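Local coordinates for protein adenosine deaminase (Burkholderia ambifaria, PDB 4GXW) that binds a zinc ion in a TIM-barrel amidohydrolase fold and probably deaminates adenine, adenosine or a related purine, at residues Leu198-Lys201 / Ala202-Ala206; Pro223-Asn226 / Val227-Ala230; Ala253-Glu257 / Arg258-Phe262; Asp343-Lys346 / Ala347-Ala351. All blocks are in the same frame, centred on the assembly; numbering follows the deposited sequence.

Contact 1: residues Leu198-Lys201 / Ala202-Ala206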
loop_
_atom_site.group_PDB
_atom_site.type_symbol
_atom_site.label_atom_id
_atom_site.label_comp_id
_atom_site.label_asym_id
_atom_site.label_seq_id
_atom_site.Cartn_x
_atom_site.Cartn_y
_atom_site.Cartn_z
ATOM N N LEU A 198 -11.613 1.106 -19.032
ATOM C CA LEU A 198 -10.771 1.637 -20.092
ATOM C C LEU A 198 -9.555 0.734 -20.346
ATOM O O LEU A 198 -9.035 0.674 -21.464
ATOM C CB LEU A 198 -10.322 3.057 -19.723
ATOM C CG LEU A 198 -9.476 3.867 -20.702
ATOM C CD1 LEU A 198 -10.202 3.991 -22.041
ATOM C CD2 LEU A 198 -9.170 5.248 -20.110
ATOM N N PHE A 199 -9.141 0.025 -19.297
ATOM C CA PHE A 199 -7.915 -0.778 -19.280
ATOM C C PHE A 199 -8.188 -2.281 -19.358
ATOM O O PHE A 199 -7.372 -3.103 -18.929
ATOM C CB PHE A 199 -7.097 -0.403 -18.038
ATOM C CG PHE A 199 -6.759 1.056 -18.008
ATOM C CD1 PHE A 199 -5.650 1.525 -18.696
ATOM C CD2 PHE A 199 -7.598 1.976 -17.389
ATOM C CE1 PHE A 199 -5.352 2.875 -18.734
ATOM C CE2 PHE A 199 -7.301 3.333 -17.420
ATOM C CZ PHE A 199 -6.178 3.780 -18.090
ATOM N N TRP A 200 -9.329 -2.639 -19.943
ATOM C CA TRP A 200 -9.727 -4.039 -20.048
ATOM C C TRP A 200 -8.662 -4.890 -20.741
ATOM O O TRP A 200 -8.436 -6.040 -20.357
ATOM C CB TRP A 200 -11.075 -4.181 -20.781
ATOM C CG TRP A 200 -11.032 -3.818 -22.231
ATOM C CD1 TRP A 200 -11.312 -2.599 -22.783
ATOM C CD2 TRP A 200 -10.702 -4.683 -23.328
ATOM N NE1 TRP A 200 -11.163 -2.651 -24.146
ATOM C CE2 TRP A 200 -10.788 -3.919 -24.507
ATOM C CE3 TRP A 200 -10.336 -6.033 -23.424
ATOM C CZ2 TRP A 200 -10.520 -4.458 -25.773
ATOM C CZ3 TRP A 200 -10.074 -6.562 -24.667
ATOM C CH2 TRP A 200 -10.162 -5.779 -25.831
ATOM N N LYS A 201 -8.011 -4.347 -21.762
ATOM C CA LYS A 201 -7.078 -5.152 -22.543
ATOM C C LYS A 201 -5.857 -5.598 -21.739
ATOM O O LYS A 201 -5.443 -6.765 -21.808
ATOM C CB LYS A 201 -6.660 -4.400 -23.805
ATOM C CG LYS A 201 -5.968 -5.257 -24.839
ATOM C CD LYS A 201 -5.778 -4.483 -26.138
ATOM C CE LYS A 201 -4.931 -5.254 -27.110
ATOM N NZ LYS A 201 -4.701 -4.408 -28.298
ATOM N N ALA A 202 -5.296 -4.679 -20.964
ATOM C CA ALA A 202 -4.127 -5.001 -20.166
ATOM C C ALA A 202 -4.455 -6.053 -19.118
ATOM O O ALA A 202 -3.645 -6.946 -18.855
ATOM C CB ALA A 202 -3.578 -3.747 -19.508
ATOM N N TYR A 203 -5.642 -5.952 -18.522
ATOM C CA TYR A 203 -6.062 -6.940 -17.525
ATOM C C TYR A 203 -6.280 -8.312 -18.153
ATOM O O TYR A 203 -5.830 -9.322 -17.601
ATOM C CB TYR A 203 -7.278 -6.447 -16.708
ATOM C CG TYR A 203 -6.837 -5.514 -15.599
ATOM C CD1 TYR A 203 -6.532 -4.181 -15.860
ATOM C CD2 TYR A 203 -6.674 -5.978 -14.307
ATOM C CE1 TYR A 203 -6.084 -3.339 -14.848
ATOM C CE2 TYR A 203 -6.226 -5.145 -13.297
ATOM C CZ TYR A 203 -5.932 -3.834 -13.577
ATOM O OH TYR A 203 -5.475 -3.021 -12.562
ATOM N N ARG A 204 -6.932 -8.347 -19.316
ATOM C CA ARG A 204 -7.080 -9.596 -20.059
ATOM C C ARG A 204 -5.721 -10.224 -20.342
ATOM O O ARG A 204 -5.506 -11.419 -20.115
ATOM C CB ARG A 204 -7.785 -9.355 -21.395
ATOM C CG ARG A 204 -7.862 -10.600 -22.284
ATOM C CD ARG A 204 -8.107 -10.226 -23.731
ATOM N NE ARG A 204 -6.936 -9.588 -24.328
ATOM C CZ ARG A 204 -6.871 -9.180 -25.592
ATOM N NH1 ARG A 204 -7.918 -9.328 -26.396
ATOM N NH2 ARG A 204 -5.761 -8.615 -26.048
ATOM N N ASP A 205 -4.794 -9.410 -20.829
ATOM C CA ASP A 205 -3.475 -9.910 -21.185
ATOM C C ASP A 205 -2.717 -10.400 -19.953
ATOM O O ASP A 205 -2.040 -11.426 -20.019
ATOM C CB ASP A 205 -2.653 -8.825 -21.896
ATOM C CG ASP A 205 -3.134 -8.535 -23.303
ATOM O OD1 ASP A 205 -4.069 -9.196 -23.797
ATOM O OD2 ASP A 205 -2.536 -7.638 -23.930
ATOM N N ALA A 206 -2.813 -9.683 -18.835
ATOM C CA ALA A 206 -2.084 -10.083 -17.630
ATOM C C ALA A 206 -2.562 -11.437 -17.134
ATOM O O ALA A 206 -1.749 -12.314 -16.821
ATOM C CB ALA A 206 -2.231 -9.032 -16.542
#

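Contact 2: residues Pro223-Asn226 / Val227-Ala230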
loop_
_atom_site.group_PDB
_atom_site.type_symbol
_atom_site.label_atom_id
_atom_site.label_comp_id
_atom_site.label_asym_id
_atom_site.label_seq_id
_atom_site.Cartn_x
_atom_site.Cartn_y
_atom_site.Cartn_z
ATOM N N PRO A 223 -17.358 6.419 -8.093
ATOM C CA PRO A 223 -18.529 5.556 -7.903
ATOM C C PRO A 223 -18.189 4.119 -7.500
ATOM O O PRO A 223 -17.180 3.566 -7.960
ATOM C CB PRO A 223 -19.189 5.562 -9.290
ATOM C CG PRO A 223 -18.746 6.848 -9.918
ATOM C CD PRO A 223 -17.351 7.064 -9.419
ATOM N N TRP A 224 -19.041 3.511 -6.669
ATOM C CA TRP A 224 -18.892 2.094 -6.336
ATOM C C TRP A 224 -18.899 1.220 -7.593
ATOM O O TRP A 224 -18.352 0.114 -7.586
ATOM C CB TRP A 224 -19.951 1.626 -5.327
ATOM C CG TRP A 224 -21.376 1.752 -5.787
ATOM C CD1 TRP A 224 -22.266 2.734 -5.445
ATOM C CD2 TRP A 224 -22.091 0.851 -6.646
ATOM N NE1 TRP A 224 -23.475 2.509 -6.053
ATOM C CE2 TRP A 224 -23.396 1.360 -6.794
ATOM C CE3 TRP A 224 -21.749 -0.330 -7.311
ATOM C CZ2 TRP A 224 -24.358 0.729 -7.586
ATOM C CZ3 TRP A 224 -22.706 -0.958 -8.091
ATOM C CH2 TRP A 224 -23.995 -0.425 -8.220
ATOM N N ARG A 225 -19.495 1.718 -8.678
ATOM C CA ARG A 225 -19.452 1.015 -9.966
ATOM C C ARG A 225 -18.031 0.640 -10.363
ATOM O O ARG A 225 -17.801 -0.411 -10.958
ATOM C CB ARG A 225 -20.073 1.866 -11.079
ATOM C CG ARG A 225 -21.507 1.508 -11.445
ATOM C CD ARG A 225 -22.212 2.644 -12.201
ATOM N NE ARG A 225 -21.686 2.890 -13.549
ATOM C CZ ARG A 225 -20.744 3.781 -13.855
ATOM N NH1 ARG A 225 -20.356 3.924 -15.118
ATOM N NH2 ARG A 225 -20.184 4.529 -12.907
ATOM N N ASN A 226 -17.071 1.498 -10.038
ATOM C CA ASN A 226 -15.678 1.182 -10.372
ATOM C C ASN A 226 -15.179 -0.048 -9.630
ATOM O O ASN A 226 -14.367 -0.817 -10.152
ATOM C CB ASN A 226 -14.739 2.359 -10.093
ATOM C CG ASN A 226 -14.857 3.462 -11.129
ATOM O OD1 ASN A 226 -15.653 3.373 -12.072
ATOM N ND2 ASN A 226 -14.052 4.513 -10.965
ATOM N N VAL A 227 -15.632 -0.222 -8.390
ATOM C CA VAL A 227 -15.289 -1.429 -7.638
ATOM C C VAL A 227 -15.907 -2.659 -8.297
ATOM O O VAL A 227 -15.238 -3.686 -8.484
ATOM C CB VAL A 227 -15.729 -1.314 -6.161
ATOM C CG1 VAL A 227 -15.297 -2.548 -5.364
ATOM C CG2 VAL A 227 -15.147 -0.049 -5.543
ATOM N N GLU A 228 -17.186 -2.554 -8.638
ATOM C CA GLU A 228 -17.868 -3.631 -9.346
ATOM C C GLU A 228 -17.159 -3.997 -10.655
ATOM O O GLU A 228 -16.967 -5.177 -10.965
ATOM C CB GLU A 228 -19.332 -3.255 -9.622
ATOM C CG GLU A 228 -20.116 -4.357 -10.310
ATOM C CD GLU A 228 -21.504 -3.922 -10.720
ATOM O OE1 GLU A 228 -21.700 -2.715 -11.011
ATOM O OE2 GLU A 228 -22.401 -4.796 -10.756
ATOM N N THR A 229 -16.769 -2.988 -11.428
ATOM C CA THR A 229 -16.059 -3.227 -12.680
ATOM C C THR A 229 -14.712 -3.928 -12.438
ATOM O O THR A 229 -14.372 -4.888 -13.140
ATOM C CB THR A 229 -15.859 -1.914 -13.446
ATOM O OG1 THR A 229 -17.147 -1.385 -13.783
ATOM C CG2 THR A 229 -15.074 -2.152 -14.728
ATOM N N ALA A 230 -13.952 -3.481 -11.441
ATOM C CA ALA A 230 -12.680 -4.135 -11.141
ATOM C C ALA A 230 -12.869 -5.608 -10.805
ATOM O O ALA A 230 -12.149 -6.480 -11.321
ATOM C CB ALA A 230 -11.967 -3.424 -10.008
HETATM O O HOH W 1 -16.621 1.338 -13.850
#

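Contact 3: residues Ala253-Glu257 / Arg258-Phe262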
loop_
_atom_site.group_PDB
_atom_site.type_symbol
_atom_site.label_atom_id
_atom_site.label_comp_id
_atom_site.label_asym_id
_atom_site.label_seq_id
_atom_site.Cartn_x
_atom_site.Cartn_y
_atom_site.Cartn_z
ATOM N N ALA A 253 -22.512 -7.554 0.324
ATOM C CA ALA A 253 -22.880 -8.925 0.676
ATOM C C ALA A 253 -22.243 -9.940 -0.276
ATOM O O ALA A 253 -21.720 -10.969 0.157
ATOM C CB ALA A 253 -24.395 -9.077 0.697
ATOM N N ARG A 254 -22.274 -9.636 -1.571
ATOM C CA ARG A 254 -21.716 -10.549 -2.567
ATOM C C ARG A 254 -20.214 -10.696 -2.423
ATOM O O ARG A 254 -19.681 -11.803 -2.480
ATOM C CB ARG A 254 -22.070 -10.092 -3.982
ATOM C CG ARG A 254 -23.545 -10.223 -4.282
ATOM C CD ARG A 254 -23.884 -9.912 -5.725
ATOM N NE ARG A 254 -25.331 -9.955 -5.912
ATOM C CZ ARG A 254 -26.032 -11.074 -6.063
ATOM N NH1 ARG A 254 -25.421 -12.252 -6.060
ATOM N NH2 ARG A 254 -27.350 -11.018 -6.217
ATOM N N TYR A 255 -19.529 -9.583 -2.214
ATOM C CA TYR A 255 -18.076 -9.632 -2.141
ATOM C C TYR A 255 -17.595 -10.130 -0.778
ATOM O O TYR A 255 -16.521 -10.717 -0.686
ATOM C CB TYR A 255 -17.449 -8.285 -2.518
ATOM C CG TYR A 255 -17.698 -7.857 -3.961
ATOM C CD1 TYR A 255 -18.294 -8.710 -4.896
ATOM C CD2 TYR A 255 -17.329 -6.593 -4.388
ATOM C CE1 TYR A 255 -18.522 -8.295 -6.213
ATOM C CE2 TYR A 255 -17.552 -6.179 -5.692
ATOM C CZ TYR A 255 -18.141 -7.029 -6.597
ATOM O OH TYR A 255 -18.357 -6.591 -7.890
ATOM N N ALA A 256 -18.395 -9.909 0.266
ATOM C CA ALA A 256 -18.151 -10.556 1.558
ATOM C C ALA A 256 -18.185 -12.080 1.408
ATOM O O ALA A 256 -17.292 -12.777 1.882
ATOM C CB ALA A 256 -19.171 -10.099 2.589
ATOM N N GLU A 257 -19.211 -12.591 0.736
ATOM C CA GLU A 257 -19.326 -14.032 0.523
ATOM C C GLU A 257 -18.148 -14.597 -0.279
ATOM O O GLU A 257 -17.692 -15.714 -0.029
ATOM C CB GLU A 257 -20.651 -14.356 -0.170
ATOM C CG GLU A 257 -20.858 -15.829 -0.431
ATOM C CD GLU A 257 -22.226 -16.117 -0.995
ATOM O OE1 GLU A 257 -22.631 -15.440 -1.966
ATOM O OE2 GLU A 257 -22.908 -17.013 -0.465
ATOM N N ARG A 258 -17.651 -13.823 -1.238
ATOM C CA ARG A 258 -16.542 -14.275 -2.073
ATOM C C ARG A 258 -15.183 -14.114 -1.384
ATOM O O ARG A 258 -14.172 -14.619 -1.881
ATOM C CB ARG A 258 -16.569 -13.564 -3.435
ATOM C CG ARG A 258 -17.645 -14.133 -4.368
ATOM C CD ARG A 258 -17.985 -13.219 -5.538
ATOM N NE ARG A 258 -16.833 -12.974 -6.399
ATOM C CZ ARG A 258 -16.846 -12.168 -7.459
ATOM N NH1 ARG A 258 -17.959 -11.538 -7.803
ATOM N NH2 ARG A 258 -15.746 -12.002 -8.177
ATOM N N GLY A 259 -15.162 -13.412 -0.254
ATOM C CA GLY A 259 -13.933 -13.255 0.509
ATOM C C GLY A 259 -12.884 -12.354 -0.126
ATOM O O GLY A 259 -11.689 -12.514 0.127
ATOM N N ILE A 260 -13.328 -11.412 -0.952
ATOM C CA ILE A 260 -12.425 -10.467 -1.607
ATOM C C ILE A 260 -11.732 -9.591 -0.562
ATOM O O ILE A 260 -12.398 -8.982 0.272
ATOM C CB ILE A 260 -13.198 -9.536 -2.581
ATOM C CG1 ILE A 260 -13.988 -10.345 -3.614
ATOM C CG2 ILE A 260 -12.253 -8.530 -3.247
ATOM C CD1 ILE A 260 -13.165 -11.353 -4.358
ATOM N N VAL A 261 -10.403 -9.522 -0.609
ATOM C CA VAL A 261 -9.660 -8.677 0.325
ATOM C C VAL A 261 -9.502 -7.248 -0.213
ATOM O O VAL A 261 -9.175 -7.044 -1.388
ATOM C CB VAL A 261 -8.268 -9.272 0.681
ATOM C CG1 VAL A 261 -7.488 -8.323 1.576
ATOM C CG2 VAL A 261 -8.421 -10.639 1.359
ATOM N N PHE A 262 -9.754 -6.269 0.654
ATOM C CA PHE A 262 -9.628 -4.850 0.330
ATOM C C PHE A 262 -8.443 -4.279 1.104
ATOM O O PHE A 262 -8.414 -4.343 2.335
ATOM C CB PHE A 262 -10.898 -4.093 0.755
ATOM C CG PHE A 262 -12.111 -4.456 -0.047
ATOM C CD1 PHE A 262 -12.783 -5.654 0.184
ATOM C CD2 PHE A 262 -12.584 -3.610 -1.029
ATOM C CE1 PHE A 262 -13.906 -5.995 -0.562
ATOM C CE2 PHE A 262 -13.712 -3.949 -1.784
ATOM C CZ PHE A 262 -14.368 -5.138 -1.547
HETATM O O HOH W 2 -14.518 -9.452 1.751
#

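Contact 4: residues Asp343-Lys346 / Ala347-Ala351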
loop_
_atom_site.group_PDB
_atom_site.type_symbol
_atom_site.label_atom_id
_atom_site.label_comp_id
_atom_site.label_asym_id
_atom_site.label_seq_id
_atom_site.Cartn_x
_atom_site.Cartn_y
_atom_site.Cartn_z
ATOM N N ASP A 343 -0.677 -21.566 -1.396
ATOM C CA ASP A 343 -1.511 -22.017 -0.287
ATOM C C ASP A 343 -0.696 -22.563 0.884
ATOM O O ASP A 343 -1.068 -22.362 2.043
ATOM C CB ASP A 343 -2.514 -23.074 -0.755
ATOM C CG ASP A 343 -3.565 -22.506 -1.683
ATOM O OD1 ASP A 343 -3.709 -21.268 -1.738
ATOM O OD2 ASP A 343 -4.253 -23.302 -2.352
ATOM N N ASP A 344 0.405 -23.255 0.588
ATOM C CA ASP A 344 1.241 -23.821 1.649
ATOM C C ASP A 344 1.818 -22.719 2.521
ATOM O O ASP A 344 1.831 -22.818 3.754
ATOM C CB ASP A 344 2.385 -24.659 1.068
ATOM C CG ASP A 344 1.909 -25.968 0.481
ATOM O OD1 ASP A 344 0.804 -26.423 0.852
ATOM O OD2 ASP A 344 2.647 -26.547 -0.347
ATOM N N THR A 345 2.274 -21.657 1.869
ATOM C CA THR A 345 2.820 -20.506 2.565
ATOM C C THR A 345 1.748 -19.848 3.433
ATOM O O THR A 345 1.992 -19.532 4.596
ATOM C CB THR A 345 3.422 -19.499 1.566
ATOM O OG1 THR A 345 4.482 -20.137 0.838
ATOM C CG2 THR A 345 3.968 -18.277 2.287
ATOM N N LYS A 346 0.547 -19.676 2.887
ATOM C CA LYS A 346 -0.539 -19.082 3.662
ATOM C C LYS A 346 -0.865 -19.928 4.882
ATOM O O LYS A 346 -1.046 -19.393 5.980
ATOM C CB LYS A 346 -1.797 -18.898 2.812
ATOM C CG LYS A 346 -1.650 -17.856 1.722
ATOM C CD LYS A 346 -2.948 -17.693 0.938
ATOM C CE LYS A 346 -2.790 -16.665 -0.169
ATOM N NZ LYS A 346 -4.051 -16.493 -0.956
ATOM N N ALA A 347 -0.926 -21.246 4.700
ATOM C CA ALA A 347 -1.257 -22.135 5.806
ATOM C C ALA A 347 -0.199 -22.058 6.896
ATOM O O ALA A 347 -0.525 -22.036 8.094
ATOM C CB ALA A 347 -1.414 -23.569 5.314
ATOM N N ALA A 348 1.070 -22.021 6.492
ATOM C CA ALA A 348 2.153 -21.905 7.460
ATOM C C ALA A 348 2.055 -20.592 8.239
ATOM O O ALA A 348 2.195 -20.570 9.463
ATOM C CB ALA A 348 3.511 -22.042 6.770
ATOM N N TRP A 349 1.785 -19.497 7.542
ATOM C CA TRP A 349 1.669 -18.212 8.213
ATOM C C TRP A 349 0.505 -18.213 9.196
ATOM O O TRP A 349 0.633 -17.713 10.314
ATOM C CB TRP A 349 1.492 -17.073 7.197
ATOM C CG TRP A 349 2.748 -16.717 6.427
ATOM C CD1 TRP A 349 4.021 -17.123 6.697
ATOM C CD2 TRP A 349 2.833 -15.874 5.267
ATOM N NE1 TRP A 349 4.895 -16.584 5.778
ATOM C CE2 TRP A 349 4.189 -15.816 4.890
ATOM C CE3 TRP A 349 1.894 -15.160 4.515
ATOM C CZ2 TRP A 349 4.630 -15.072 3.789
ATOM C CZ3 TRP A 349 2.333 -14.429 3.414
ATOM C CH2 TRP A 349 3.685 -14.389 3.071
ATOM N N ARG A 350 -0.628 -18.783 8.798
ATOM C CA ARG A 350 -1.758 -18.820 9.726
ATOM C C ARG A 350 -1.409 -19.608 10.977
ATOM O O ARG A 350 -1.690 -19.169 12.092
ATOM C CB ARG A 350 -2.987 -19.453 9.083
ATOM C CG ARG A 350 -3.593 -18.637 7.973
ATOM C CD ARG A 350 -4.897 -19.257 7.491
ATOM N NE ARG A 350 -5.257 -18.691 6.198
ATOM C CZ ARG A 350 -5.055 -19.293 5.029
ATOM N NH1 ARG A 350 -4.525 -20.509 4.976
ATOM N NH2 ARG A 350 -5.397 -18.676 3.906
ATOM N N ALA A 351 -0.798 -20.771 10.787
ATOM C CA ALA A 351 -0.477 -21.643 11.909
ATOM C C ALA A 351 0.557 -21.029 12.854
ATOM O O ALA A 351 0.529 -21.288 14.057
ATOM C CB ALA A 351 -0.003 -23.008 11.404
HETATM O O HOH W 3 -3.840 -22.102 2.481
#

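Contact 1: residues Leu198-Lys201 / Ala202-Ala206
Arg204 lays one face of its guanidinium over Lys201, and NH2 of Arg204 sits 3.6 Å from CG of Lys201. The indole edge of Trp200 points at a face of the same guanidinium: CZ3 of Trp200 lies 3.9 Å from NH1 of Arg204, with the two planes 86° apart. Because NH1 lies near the plane of the indole, this is an edge contact and not a cation-pi stack. With CG of Trp200 between its backbone N and carbonyl carbon (chi1 68°), the indole is swung along the same side of the helix as Arg204, where the two side chains point the same way. Asp205 restrains the guanidinium: its OD1 receives both NE and NH2 of Arg204, 2.9 Å each, the NH2 bond using the syn lone pair. The bend of the Arg204 chain at chi3 (70°) brings NE and NH2 round to OD1 in this side-on salt bridge. The positive charge is thereby at least partly balanced, which should ease the nearness of NZ of Lys201, 4.9 Å from NH2 of Arg204.

All of this lies on the first turns of helix 200-208, the helix of a beta-alpha-beta unit between strands 184-188 and 212-217 of the TIM barrel, with Phe199 at the N-cap position. Two sound backbone bonds hold the turns, Arg204 N to Trp200 O and Asp205 N to Lys201 O, both 2.9 Å. Tyr203 N reaches Phe199 O only weakly, at 3.4 Å. On the inward face, CD1 of Tyr203 packs 4.4 Å from CB of Phe199; Tyr203 lies against Ile185 and Ile187, and its OH bonds to the carbonyl oxygen of Thr214.

Contact 2: residues Pro223-Asn226 / Val227-Ala230
Val227 meets the preceding turn through its backbone and CB, which stands 3.3 Å from O of Trp224. Val227 N also makes a weak bond to that carbonyl, with an N-H...O angle of only 121°. The straighter partner of Trp224 O is the next amide, Glu228 N, at 3.1 Å. The side chain of Glu228 leaves with CG opposite its backbone N (chi1 -178°) and stays extended, which carries the carboxylate alongside the indole of Trp224. There OE1 of Glu228 lies 3.6 Å from CZ3 of Trp224, with ring and carboxylate planes 44° apart. Leu251 of helix 249-258 touches both side chains.

These residues form the opening turns of helix 224-232, which connects strands 212-217 and 238-239 in a beta-alpha-beta unit of the TIM barrel; strand 212-217 carries the zinc ligand His216.

At Thr229 the backbone N bonds Arg225 O at 2.8 Å, and the hydroxyl takes part in a water bridge. That water donates one proton to OG1 of Thr229, 2.8 Å away, and the other to OD1 of Asn226, at 2.9 Å. Both ends of the Asn226 amide are therefore engaged, since ND2 is hydrogen-bonded to Glu191; this pairing defines which end of the buried amide is oxygen and should restrict its rotation. Ala230 N closes the last of these turns on Asn226 O at 3.0 Å, while CB of Ala230 rests against the same oxygen.

Contact 3: residues Ala253-Glu257 / Arg258-Phe262
Tyr255 O is approached by Ile260 N at 3.3 Å, nearly along the carbonyl axis, and by a water 3.4 Å away that also lies near Ile260 O; the water bond to Tyr255 O is weak and not certain. Within the same turn, Gly259 N bonds Ala256 O at 3.1 Å, but from above the carbonyl plane, 69° out of it. Arg258 N still keeps the helical bond to Arg254 O, with an N-H...O angle of 143°.

The side chains follow this turn. CG1 of Ile260 packs 4.2 Å from CB of Tyr255, and on the ring itself CD2 of Tyr255 approaches CZ at the edge of the Phe262 ring, 4.4 Å away. Arg258 runs beside Tyr255, NH1 of Arg258 3.7 Å from CE1 of Tyr255, with guanidinium and ring planes nearly perpendicular. Their polar ends share a partner: Asp232 takes a salt bridge from NH1 of Arg258 and a hydrogen bond involving the OH of Tyr255, tying this corner to the end of helix 224-232.

Gly259, with phi at 71°, is the residue that leaves helical geometry; its positive phi, with the bonds Ile260 N to Tyr255 O and Gly259 N to Ala256 O, identifies a Schellman motif, which ends helix 249-258 and turns the chain into barrel strand 261-264.

Contact 4: residues Asp343-Lys346 / Ala347-Ala351
The first two turns of the long C-terminal helix 343-371 make up this contact, a surface element far from the zinc site, where side chains four residues apart pack along regular helical backbone. Thr345 and Trp349 form a CH-pi interaction: CG2 of Thr345 stands 3.7 Å from the centroid of the six-membered ring of Trp349, only 19° off the ring normal, which places the methyl group over the face. The methyl is available because Thr345 turns CG2 opposite its backbone N and sets OG1 beside that N (chi1 -61°), where the hydroxyl bonds with Asp342. The Thr345 carbonyl lies over a face of the indole as well, its O 3.4 Å from CG of Trp349, while it accepts Trp349 N at 3.0 Å. Outside the segments Trp349 stacks with Trp353 and meets the ring of His112.

Lys346 and Arg350 run side by side one position further round. NH2 of Arg350 sits 3.8 Å from CB of Lys346, and the guanidinium places a face over the carbonyl carbon of Lys346. Both polar ends turn to Asp337 of helix 325-338: NH2 of Arg350 makes a salt bridge with its carboxylate, and NZ of Lys346 bonds its backbone oxygen. These partners probably offset the two like charges, NZ of Lys346 being 5.5 Å from NH2 of Arg350. At the edge of the guanidinium, in its plane, a water accepts from NH1 of Arg350 at 3.0 Å and donates to O of Asp343 at 2.8 Å.

How the contacts relate
Contacts 1, 2 and 4 all lie at helix starts, the first two in successive barrel helices and contact 4 on the C-terminal helix, while contact 3 marks a helix end. Contact 4 is a surface segment without a buried residue, whereas the other three are partly buried. Contacts 2 and 3 touch directly: CA of Glu228 is 3.3 Å from OH of Tyr255, and Val227 packs on Phe262. Contact 1 stands apart, its nearest atoms about 6 Å from contact 2, and contact 4 comes no closer than about 8 Å to contact 3. The arginines of contacts 1, 3 and 4 find their carboxylates at different range: Arg204 in its sequence neighbour, Arg258 and Arg350 on other helices.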